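Local atomic coordinates of putative peptidase (Chlamydophila abortus, PDB entry 3CE2), a protein that is probably a zinc-dependent oligopeptidase of the M3B family that degrades small bioactive peptides. Residues T242-L247 and E495-T500. Residues are numbered along the deposited sequence; the frame is centred on the assembly and turned at random.
Sequences TFANLL and EYLSST
Leu497 of helix 494-509 packs against the side of helix 240-260 between Ala244 and Leu247, and its methyl CD1 makes both close approaches. The contact is wholly apolar. Leu497 CD1 lies 3.8 Å from Ala244 CB, set against the shoulder of the helix where the small alanine lets the methyl come as near to the CA as to the CB. One turn further along, Leu247 CD2 stands 4.1 Å from Leu497 CD1, and the two leucine side chains meet at a slant. Leu497 extends straight across because its CG is anti to its own carbonyl carbon (chi1 -68°) and the chain continues outstretched to CD1. In Leu247 the CG lies anti to the backbone N instead (chi1 -176°), turning the branch toward Leu497, and CD2, the methyl anti to CA, meets CD1. All three residues are buried. This is plain packing between two helices of the mainly helical M3 metallopeptidase fold, not part of the HExxH zinc site of His402, His406 and Glu430. Ala244 CA and Leu497 CA are 7.4 Å apart. The centre of the contact lies about 27 Å from the centre of the chain. Trp523 touches both leucines, and Phe478 and Ile482 of helix 451-487 pack on Leu497. No hydrogen bond joins the segments; Ser498 ties its helix to Trp523 and Asn520. Thr500 OG1 donates to Tyr496 O at 3.0 Å from above the carbonyl plane, joining the N-H groups of Ser499 and Thr500 on that oxygen. Ser499 OG reaches Glu495 O, 3.1 Å away, closer to the carbonyl plane and straighter, with a C=O...donor angle of 153°.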
loop_
_atom_site.group_PDB
_atom_site.type_symbol
_atom_site.label_atom_id
_atom_site.label_comp_id
_atom_site.label_asym_id
_atom_site.label_seq_id
_atom_site.Cartn_x
_atom_site.Cartn_y
_atom_site.Cartn_z
ATOM N N THR A 242 1.633 13.244 26.637
ATOM C CA THR A 242 1.567 14.118 25.485
ATOM C C THR A 242 1.155 13.340 24.234
ATOM O O THR A 242 0.304 13.760 23.450
ATOM C CB THR A 242 2.912 14.799 25.290
ATOM O OG1 THR A 242 3.105 15.717 26.381
ATOM C CG2 THR A 242 2.983 15.533 23.916
ATOM N N PHE A 243 1.732 12.173 24.056
ATOM C CA PHE A 243 1.293 11.351 22.963
ATOM C C PHE A 243 -0.172 10.944 23.115
ATOM O O PHE A 243 -0.896 10.909 22.128
ATOM C CB PHE A 243 2.185 10.150 22.859
ATOM C CG PHE A 243 3.496 10.443 22.228
ATOM C CD1 PHE A 243 3.553 10.900 20.916
ATOM C CD2 PHE A 243 4.691 10.220 22.923
ATOM C CE1 PHE A 243 4.789 11.141 20.307
ATOM C CE2 PHE A 243 5.919 10.440 22.325
ATOM C CZ PHE A 243 5.973 10.906 21.014
ATOM N N ALA A 244 -0.618 10.660 24.337
ATOM C CA ALA A 244 -2.050 10.386 24.576
ATOM C C ALA A 244 -2.882 11.584 24.205
ATOM O O ALA A 244 -3.897 11.449 23.527
ATOM C CB ALA A 244 -2.324 10.022 26.013
ATOM N N ASN A 245 -2.482 12.763 24.650
ATOM C CA ASN A 245 -3.249 13.947 24.268
ATOM C C ASN A 245 -3.363 14.066 22.768
ATOM O O ASN A 245 -4.442 14.334 22.226
ATOM C CB ASN A 245 -2.597 15.218 24.796
ATOM C CG ASN A 245 -2.875 15.430 26.241
ATOM O OD1 ASN A 245 -3.907 15.009 26.733
ATOM N ND2 ASN A 245 -1.952 16.062 26.941
ATOM N N LEU A 246 -2.229 13.893 22.096
ATOM C CA LEU A 246 -2.173 14.152 20.682
ATOM C C LEU A 246 -3.010 13.117 19.958
ATOM O O LEU A 246 -3.682 13.422 18.998
ATOM C CB LEU A 246 -0.732 14.164 20.190
ATOM C CG LEU A 246 0.173 15.345 20.574
ATOM C CD1 LEU A 246 1.578 15.018 20.132
ATOM C CD2 LEU A 246 -0.270 16.663 19.941
ATOM N N LEU A 247 -2.999 11.889 20.429
ATOM C CA LEU A 247 -3.762 10.844 19.750
ATOM C C LEU A 247 -5.255 11.012 20.021
ATOM O O LEU A 247 -6.060 10.959 19.095
ATOM C CB LEU A 247 -3.268 9.471 20.178
ATOM C CG LEU A 247 -3.903 8.279 19.480
ATOM C CD1 LEU A 247 -3.656 8.315 17.968
ATOM C CD2 LEU A 247 -3.347 7.001 20.114
ATOM N N GLU A 495 -3.467 6.080 30.502
ATOM C CA GLU A 495 -3.761 4.892 31.299
ATOM C C GLU A 495 -4.660 3.973 30.478
ATOM O O GLU A 495 -4.456 2.760 30.417
ATOM C CB GLU A 495 -4.435 5.243 32.631
ATOM C CG GLU A 495 -4.196 4.177 33.721
ATOM C CD GLU A 495 -5.481 3.730 34.452
ATOM O OE1 GLU A 495 -6.044 4.528 35.239
ATOM O OE2 GLU A 495 -5.916 2.561 34.252
ATOM N N TYR A 496 -5.638 4.574 29.819
ATOM C CA TYR A 496 -6.581 3.827 29.040
ATOM C C TYR A 496 -5.912 3.217 27.803
ATOM O O TYR A 496 -5.977 2.001 27.588
ATOM C CB TYR A 496 -7.738 4.729 28.637
ATOM C CG TYR A 496 -8.805 3.982 27.902
ATOM C CD1 TYR A 496 -9.758 3.236 28.590
ATOM C CD2 TYR A 496 -8.848 3.988 26.515
ATOM C CE1 TYR A 496 -10.728 2.532 27.920
ATOM C CE2 TYR A 496 -9.811 3.294 25.833
ATOM C CZ TYR A 496 -10.748 2.569 26.539
ATOM O OH TYR A 496 -11.711 1.882 25.849
ATOM N N LEU A 497 -5.267 4.053 26.996
ATOM C CA LEU A 497 -4.576 3.582 25.792
ATOM C C LEU A 497 -3.664 2.418 26.129
ATOM O O LEU A 497 -3.646 1.386 25.456
ATOM C CB LEU A 497 -3.766 4.718 25.163
ATOM C CG LEU A 497 -4.677 5.802 24.585
ATOM C CD1 LEU A 497 -3.949 7.107 24.194
ATOM C CD2 LEU A 497 -5.384 5.216 23.402
ATOM N N SER A 498 -2.916 2.568 27.202
ATOM C CA SER A 498 -1.957 1.552 27.541
ATOM C C SER A 498 -2.566 0.248 28.016
ATOM O O SER A 498 -1.910 -0.776 27.924
ATOM C CB SER A 498 -0.952 2.089 28.545
ATOM O OG SER A 498 0.062 2.756 27.831
ATOM N N SER A 499 -3.800 0.277 28.514
ATOM C CA SER A 499 -4.476 -0.952 28.962
ATOM C C SER A 499 -5.063 -1.670 27.786
ATOM O O SER A 499 -4.897 -2.867 27.626
ATOM C CB SER A 499 -5.627 -0.643 29.910
ATOM O OG SER A 499 -5.110 -0.215 31.144
ATOM N N THR A 500 -5.784 -0.905 26.981
ATOM C CA THR A 500 -6.341 -1.374 25.747
ATOM C C THR A 500 -5.264 -2.100 24.944
ATOM O O THR A 500 -5.478 -3.214 24.442
ATOM C CB THR A 500 -6.841 -0.178 24.954
ATOM O OG1 THR A 500 -7.841 0.491 25.717
ATOM C CG2 THR A 500 -7.439 -0.600 23.652
#